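Side-chain contacts in DNA gyrase, B subunit, truncated (Myxococcus xanthus, PDB 3CWV), which probably takes part, as a GyrB-family subunit, in the ATP-dependent breakage, passage and rejoining of double-stranded DNA by a type II topoisomerase: residues 31-34 and 35-38; 42-45 and 46-49; 340-343 and 344-347. One frame throughout, in Å; residues are numbered along the deposited sequence.

Contact 1: residues 31-34 and 35-38; sequences LHHL and VYFL
Y36 lays the CD2-CE2 side of its ring over one face of the H33 imidazole, one helical turn back, with Y36 CD2 3.6 Å from H33 ND1. It is a T-shaped (edge-to-face) pair: the tyrosine presents its edge, the centroids are 5.2 Å apart and the planes stand at 68°. H33 in turn directs its own edge toward the face of F37 in a looser, offset edge-to-face pair, the H33 and F37 ring centroids 6.0 Å apart. The imidazole thus joins both aromatic residues of the next turn into one cluster; H33 ND1 is hydrogen-bonded to Y29 O, and the Y29 ring stacks with the imidazole.

Both six-membered rings also sit on backbone oxygens. With CG anti to its own carbonyl carbon (chi1 -62°), F37 folds back over H33 O, which is 3.1 Å from F37 CG and also takes the F37 N-H in a helical bond of 2.8 Å. Y36 repeats the pattern over H32 O, and the H32 CB methylene lies against the far end of its ring. A serine in place of Y36 would probably cost H33 the ring edge it meets here and deprive R177 of its cation-pi partner.

Helix 28-47 is gripped here from several directions, within what is, as in GyrB relatives, the N-terminal GHKL-type ATPase domain. Helix 171-184 meets H32, V35 and Y36 through R173 and L174, strand 151-159 of the eight-stranded sheet receives L31, L34 and L38, and F37 packs on V104 and S105 of helix 102-107, where the S105 hydroxyl also bonds L34 O.

Contact 2: residues 42-45 and 46-49; sequences AYEE and ARRG
Helix 28-47 finishes here: A46 N bonds A42 O, R47 N bonds Y43 O at 2.7 Å, and the chain then leaves the helix at G49, whose positive phi belongs to a Schellman motif. At the turn, G49 N is bonded to A46 O at 2.9 Å, while R48 N reaches back to E44 O and, weakly, to E45 O.

R47 carries the side-chain contact, touching two residues of the preceding turn. Its CB sits over one face of the Y43 ring, a CH-pi contact 4.3 Å from the centroid, and its CG and CD continue past the phenol end, R47 CG lying 3.8 Å from Y43 OH. Further out, the guanidinium grips E44 side-on with two nitrogens, one for each carboxylate oxygen. R47 NE gives E44 OE1 an almost perfectly straight bond of 2.9 Å, and R47 NH2 meets E44 OE2 on its syn side but tilted from the carboxylate plane, at 2.8 Å. The two planes are 44° apart: OE1 lies in the guanidinium plane, but NE comes to it from above the carboxylate plane. Bends in both chains make this possible, E44 at chi2 (69°) and R47 at chi3 (68°), so that the two run side by side.

R48 adds its CG over one face of the R47 guanidinium. Beyond the helix, R47 and Y43 both touch S307 of strand 300-307, and E44 also touches R310.

Two bonds to one carboxylate fix the rotation of the R47 head group, and its aliphatic stem uses the tyrosine face. The E44 and R47 charges probably largely offset each other, while R48 and R310 nearby would add to the positive surroundings of the carboxylate.

Contact 3: residues 340-343 and 344-347; sequences FIEL and LREH
The R345 guanidinium has E342 OE2 at its edge, near its plane, and the CG2 methyl of I341 comes to it obliquely, 4.2 Å from R345 NH2. The salt bridge is long, 3.4 Å from E342 OE2 to R345 NE, with carboxylate and guanidinium planes 79° apart. The F340 ring is approached obliquely by L344 CD1 and the H347 imidazole, likewise, by L343 CD2.

L344 folds back along the helix because its CG is anti to the carbonyl carbon (chi1 -74°). That sets L344 CG 3.1 Å from F340 O, the acceptor for L344 N, and brings L344 CD2 to 3.7 Å from L343 CD2. In this S5-like domain F340 and L344 pack on helix 267-284, F340 meets F230 of strand 228-234 edge-to-face, and L343 and H347 rest on V228 of that strand.

As helix 328-345 ends, R345 N bonds E342 O and, weakly, I341 O. A water bridges the turn, donating to E342 O at 2.7 Å and accepting from E346 N at 2.8 Å. H347 ND1 caps V349 N ahead of helix 350-354. F340 and L344 make up the buried apolar side, while a long ion pair and a water lie on the exposed one.

Overall arrangement
Contacts 1 and 2 belong to the same helix, 28-47, with centres about 17 Å apart; contact 3 closes a different helix, 328-345, its centre about 42 Å from that of contact 1 and on the opposite side of the chain's centre. Contact 1 is the buried one, mid-helix, and relies on aromatic rings. Contacts 2 and 3 are partly buried helix ends, and each pairs a glutamate with an arginine three residues on, tightly and twice over in contact 2, by one long approach in contact 3. Their endings differ too: a glycine turn in 46-49, a water bridge in 344-347, followed by a histidine that caps a backbone N ahead of the next helix.

Contact 1: residues 31-34 and 35-38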
loop_
_atom_site.group_PDB
_atom_site.type_symbol
_atom_site.label_atom_id
_atom_site.label_comp_id
_atom_site.label_asym_id
_atom_site.label_seq_id
_atom_site.Cartn_x
_atom_site.Cartn_y
_atom_site.Cartn_z
ATOM N N LEU A 31 14.876 -9.352 -1.070
ATOM C CA LEU A 31 14.988 -8.888 -2.453
ATOM C C LEU A 31 13.709 -8.210 -2.895
ATOM O O LEU A 31 13.757 -7.132 -3.466
ATOM C CB LEU A 31 15.243 -10.062 -3.414
ATOM C CG LEU A 31 15.345 -9.661 -4.885
ATOM C CD1 LEU A 31 16.658 -8.901 -5.162
ATOM C CD2 LEU A 31 15.188 -10.892 -5.826
ATOM N N HIS A 32 12.564 -8.861 -2.651
ATOM C CA HIS A 32 11.281 -8.273 -3.054
ATOM C C HIS A 32 10.936 -7.034 -2.223
ATOM O O HIS A 32 10.337 -6.081 -2.724
ATOM C CB HIS A 32 10.172 -9.312 -2.994
ATOM C CG HIS A 32 10.310 -10.337 -4.074
ATOM N ND1 HIS A 32 9.707 -10.209 -5.307
ATOM C CD2 HIS A 32 11.095 -11.434 -4.151
ATOM C CE1 HIS A 32 10.069 -11.222 -6.079
ATOM N NE2 HIS A 32 10.909 -11.984 -5.397
ATOM N N HIS A 33 11.340 -7.046 -0.963
ATOM C CA HIS A 33 11.157 -5.850 -0.113
ATOM C C HIS A 33 11.791 -4.577 -0.627
ATOM O O HIS A 33 11.252 -3.499 -0.441
ATOM C CB HIS A 33 11.532 -6.146 1.320
ATOM C CG HIS A 33 10.402 -6.775 2.065
ATOM N ND1 HIS A 33 9.832 -7.965 1.662
ATOM C CD2 HIS A 33 9.652 -6.329 3.097
ATOM C CE1 HIS A 33 8.814 -8.253 2.455
ATOM N NE2 HIS A 33 8.694 -7.282 3.344
ATOM N N LEU A 34 12.895 -4.699 -1.345
ATOM C CA LEU A 34 13.487 -3.516 -1.952
ATOM C C LEU A 34 12.501 -2.831 -2.877
ATOM O O LEU A 34 12.436 -1.590 -2.937
ATOM C CB LEU A 34 14.763 -3.890 -2.721
ATOM C CG LEU A 34 15.871 -4.617 -1.952
ATOM C CD1 LEU A 34 17.046 -4.754 -2.933
ATOM C CD2 LEU A 34 16.322 -3.863 -0.691
ATOM N N VAL A 35 11.747 -3.623 -3.621
ATOM C CA VAL A 35 10.703 -3.092 -4.496
ATOM C C VAL A 35 9.513 -2.571 -3.703
ATOM O O VAL A 35 8.972 -1.495 -4.022
ATOM C CB VAL A 35 10.175 -4.173 -5.477
ATOM C CG1 VAL A 35 9.158 -3.544 -6.420
ATOM C CG2 VAL A 35 11.341 -4.731 -6.287
ATOM N N TYR A 36 9.097 -3.322 -2.682
ATOM C CA TYR A 36 7.948 -2.904 -1.856
ATOM C C TYR A 36 8.241 -1.559 -1.172
ATOM O O TYR A 36 7.327 -0.737 -1.011
ATOM C CB TYR A 36 7.614 -3.958 -0.790
ATOM C CG TYR A 36 7.219 -5.328 -1.351
ATOM C CD1 TYR A 36 6.647 -5.467 -2.622
ATOM C CD2 TYR A 36 7.396 -6.479 -0.580
ATOM C CE1 TYR A 36 6.271 -6.744 -3.111
ATOM C CE2 TYR A 36 7.045 -7.747 -1.068
ATOM C CZ TYR A 36 6.485 -7.861 -2.316
ATOM O OH TYR A 36 6.147 -9.101 -2.783
ATOM N N PHE A 37 9.495 -1.336 -0.763
ATOM C CA PHE A 37 9.863 -0.038 -0.154
ATOM C C PHE A 37 9.620 1.118 -1.140
ATOM O O PHE A 37 9.137 2.204 -0.756
ATOM C CB PHE A 37 11.331 0.002 0.332
ATOM C CG PHE A 37 11.680 -1.007 1.435
ATOM C CD1 PHE A 37 10.723 -1.465 2.325
ATOM C CD2 PHE A 37 13.001 -1.436 1.584
ATOM C CE1 PHE A 37 11.077 -2.376 3.375
ATOM C CE2 PHE A 37 13.359 -2.328 2.602
ATOM C CZ PHE A 37 12.395 -2.798 3.499
ATOM N N LEU A 38 10.009 0.925 -2.401
ATOM C CA LEU A 38 9.696 1.934 -3.453
ATOM C C LEU A 38 8.194 2.171 -3.645
ATOM O O LEU A 38 7.727 3.320 -3.667
ATOM C CB LEU A 38 10.356 1.583 -4.795
ATOM C CG LEU A 38 11.739 2.145 -5.081
ATOM C CD1 LEU A 38 12.234 1.553 -6.395
ATOM C CD2 LEU A 38 11.717 3.715 -5.177
#

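Contact 2: residues 42-45 and 46-49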
loop_
_atom_site.group_PDB
_atom_site.type_symbol
_atom_site.label_atom_id
_atom_site.label_comp_id
_atom_site.label_asym_id
_atom_site.label_seq_id
_atom_site.Cartn_x
_atom_site.Cartn_y
_atom_site.Cartn_z
ATOM N N ALA A 42 5.591 5.688 -3.131
ATOM C CA ALA A 42 4.549 6.145 -4.057
ATOM C C ALA A 42 3.182 6.160 -3.363
ATOM O O ALA A 42 2.414 7.103 -3.525
ATOM C CB ALA A 42 4.512 5.227 -5.322
ATOM N N TYR A 43 2.901 5.140 -2.553
ATOM C CA TYR A 43 1.667 5.110 -1.768
ATOM C C TYR A 43 1.532 6.334 -0.858
ATOM O O TYR A 43 0.453 6.899 -0.753
ATOM C CB TYR A 43 1.561 3.872 -0.868
ATOM C CG TYR A 43 0.375 4.001 0.037
ATOM C CD1 TYR A 43 -0.920 3.812 -0.456
ATOM C CD2 TYR A 43 0.530 4.393 1.361
ATOM C CE1 TYR A 43 -2.023 3.965 0.375
ATOM C CE2 TYR A 43 -0.548 4.559 2.191
ATOM C CZ TYR A 43 -1.822 4.340 1.693
ATOM O OH TYR A 43 -2.886 4.502 2.523
ATOM N N GLU A 44 2.601 6.703 -0.163
ATOM C CA GLU A 44 2.502 7.809 0.782
ATOM C C GLU A 44 2.236 9.123 0.053
ATOM O O GLU A 44 1.444 9.973 0.529
ATOM C CB GLU A 44 3.743 7.888 1.678
ATOM C CG GLU A 44 3.788 9.135 2.579
ATOM C CD GLU A 44 2.738 9.142 3.698
ATOM O OE1 GLU A 44 2.080 8.116 3.959
ATOM O OE2 GLU A 44 2.581 10.197 4.337
ATOM N N GLU A 45 2.863 9.305 -1.105
ATOM C CA GLU A 45 2.550 10.477 -1.937
ATOM C C GLU A 45 1.098 10.446 -2.407
ATOM O O GLU A 45 0.394 11.470 -2.337
ATOM C CB GLU A 45 3.465 10.569 -3.151
ATOM C CG GLU A 45 4.937 10.689 -2.764
ATOM C CD GLU A 45 5.241 11.998 -2.028
ATOM O OE1 GLU A 45 5.100 13.090 -2.625
ATOM O OE2 GLU A 45 5.612 11.915 -0.846
ATOM N N ALA A 46 0.644 9.295 -2.900
ATOM C CA ALA A 46 -0.770 9.153 -3.325
ATOM C C ALA A 46 -1.727 9.393 -2.150
ATOM O O ALA A 46 -2.744 10.073 -2.318
ATOM C CB ALA A 46 -1.031 7.773 -3.957
ATOM N N ARG A 47 -1.424 8.809 -0.988
ATOM C CA ARG A 47 -2.248 8.985 0.211
ATOM C C ARG A 47 -2.486 10.490 0.535
ATOM O O ARG A 47 -3.566 10.899 0.997
ATOM C CB ARG A 47 -1.581 8.319 1.410
ATOM C CG ARG A 47 -2.460 8.315 2.675
ATOM C CD ARG A 47 -1.696 7.887 3.931
ATOM N NE ARG A 47 -0.672 8.837 4.386
ATOM C CZ ARG A 47 -0.938 9.991 5.001
ATOM N NH1 ARG A 47 -2.201 10.353 5.221
ATOM N NH2 ARG A 47 0.054 10.771 5.410
ATOM N N ARG A 48 -1.473 11.299 0.262
ATOM C CA ARG A 48 -1.481 12.735 0.589
ATOM C C ARG A 48 -2.012 13.569 -0.559
ATOM O O ARG A 48 -2.038 14.805 -0.470
ATOM C CB ARG A 48 -0.057 13.203 0.899
ATOM C CG ARG A 48 0.503 12.614 2.175
ATOM C CD ARG A 48 1.038 13.716 3.086
ATOM N NE ARG A 48 -0.059 14.526 3.614
ATOM C CZ ARG A 48 0.092 15.726 4.163
ATOM N NH1 ARG A 48 1.309 16.276 4.252
ATOM N NH2 ARG A 48 -0.978 16.377 4.609
ATOM N N GLY A 49 -2.407 12.905 -1.643
ATOM C CA GLY A 49 -2.991 13.606 -2.775
ATOM C C GLY A 49 -1.927 14.282 -3.628
ATOM O O GLY A 49 -2.202 15.276 -4.326
#

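Contact 3: residues 340-343 and 344-347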
loop_
_atom_site.group_PDB
_atom_site.type_symbol
_atom_site.label_atom_id
_atom_site.label_comp_id
_atom_site.label_asym_id
_atom_site.label_seq_id
_atom_site.Cartn_x
_atom_site.Cartn_y
_atom_site.Cartn_z
ATOM N N PHE A 340 -25.002 0.382 9.300
ATOM C CA PHE A 340 -25.257 -1.011 8.993
ATOM C C PHE A 340 -26.743 -1.338 9.251
ATOM O O PHE A 340 -27.369 -2.023 8.438
ATOM C CB PHE A 340 -24.418 -1.934 9.875
ATOM C CG PHE A 340 -23.077 -2.379 9.282
ATOM C CD1 PHE A 340 -23.001 -3.022 8.054
ATOM C CD2 PHE A 340 -21.897 -2.213 10.025
ATOM C CE1 PHE A 340 -21.772 -3.478 7.552
ATOM C CE2 PHE A 340 -20.680 -2.644 9.544
ATOM C CZ PHE A 340 -20.603 -3.282 8.299
ATOM N N ILE A 341 -27.277 -0.893 10.397
ATOM C CA ILE A 341 -28.707 -1.071 10.745
ATOM C C ILE A 341 -29.636 -0.578 9.615
ATOM O O ILE A 341 -30.439 -1.345 9.089
ATOM C CB ILE A 341 -29.067 -0.389 12.104
ATOM C CG1 ILE A 341 -28.435 -1.165 13.269
ATOM C CG2 ILE A 341 -30.601 -0.321 12.309
ATOM C CD1 ILE A 341 -28.546 -0.486 14.622
ATOM N N GLU A 342 -29.510 0.687 9.234
ATOM C CA GLU A 342 -30.333 1.244 8.172
ATOM C C GLU A 342 -30.102 0.543 6.833
ATOM O O GLU A 342 -31.047 0.131 6.156
ATOM C CB GLU A 342 -30.067 2.731 8.035
ATOM C CG GLU A 342 -30.773 3.391 6.854
ATOM C CD GLU A 342 -32.280 3.645 7.071
ATOM O OE1 GLU A 342 -32.853 4.463 6.311
ATOM O OE2 GLU A 342 -32.893 3.039 7.986
ATOM N N LEU A 343 -28.832 0.395 6.469
ATOM C CA LEU A 343 -28.444 -0.233 5.218
ATOM C C LEU A 343 -29.014 -1.626 5.063
ATOM O O LEU A 343 -29.441 -2.012 3.963
ATOM C CB LEU A 343 -26.915 -0.320 5.166
ATOM C CG LEU A 343 -26.163 -1.164 4.161
ATOM C CD1 LEU A 343 -24.796 -0.526 4.043
ATOM C CD2 LEU A 343 -26.037 -2.605 4.587
ATOM N N LEU A 344 -28.984 -2.396 6.147
ATOM C CA LEU A 344 -29.309 -3.808 6.069
ATOM C C LEU A 344 -30.824 -4.052 6.010
ATOM O O LEU A 344 -31.254 -5.151 5.681
ATOM C CB LEU A 344 -28.679 -4.595 7.228
ATOM C CG LEU A 344 -27.159 -4.895 7.236
ATOM C CD1 LEU A 344 -26.684 -5.435 8.584
ATOM C CD2 LEU A 344 -26.765 -5.863 6.128
ATOM N N ARG A 345 -31.614 -3.025 6.308
ATOM C CA ARG A 345 -33.072 -3.170 6.342
ATOM C C ARG A 345 -33.557 -3.775 5.035
ATOM O O ARG A 345 -34.141 -4.870 5.020
ATOM C CB ARG A 345 -33.764 -1.823 6.592
ATOM C CG ARG A 345 -33.742 -1.388 8.054
ATOM C CD ARG A 345 -34.374 -0.014 8.260
ATOM N NE ARG A 345 -34.266 0.439 9.651
ATOM C CZ ARG A 345 -34.887 -0.137 10.683
ATOM N NH1 ARG A 345 -35.668 -1.205 10.497
ATOM N NH2 ARG A 345 -34.727 0.351 11.909
ATOM N N GLU A 346 -33.266 -3.068 3.944
ATOM C CA GLU A 346 -33.725 -3.461 2.604
ATOM C C GLU A 346 -32.620 -4.061 1.725
ATOM O O GLU A 346 -32.730 -4.051 0.494
ATOM C CB GLU A 346 -34.358 -2.258 1.898
ATOM C CG GLU A 346 -35.664 -1.797 2.529
ATOM C CD GLU A 346 -36.750 -2.864 2.492
ATOM O OE1 GLU A 346 -37.134 -3.301 1.377
ATOM O OE2 GLU A 346 -37.230 -3.255 3.582
ATOM N N HIS A 347 -31.567 -4.579 2.361
ATOM C CA HIS A 347 -30.443 -5.197 1.652
ATOM C C HIS A 347 -30.742 -6.664 1.386
ATOM O O HIS A 347 -31.228 -7.358 2.275
ATOM C CB HIS A 347 -29.151 -5.094 2.478
ATOM C CG HIS A 347 -27.907 -5.385 1.694
ATOM N ND1 HIS A 347 -27.421 -6.661 1.507
ATOM C CD2 HIS A 347 -27.048 -4.559 1.053
ATOM C CE1 HIS A 347 -26.317 -6.608 0.785
ATOM N NE2 HIS A 347 -26.078 -5.344 0.484
HETATM O O HOH W 1 -32.241 -0.426 3.817
#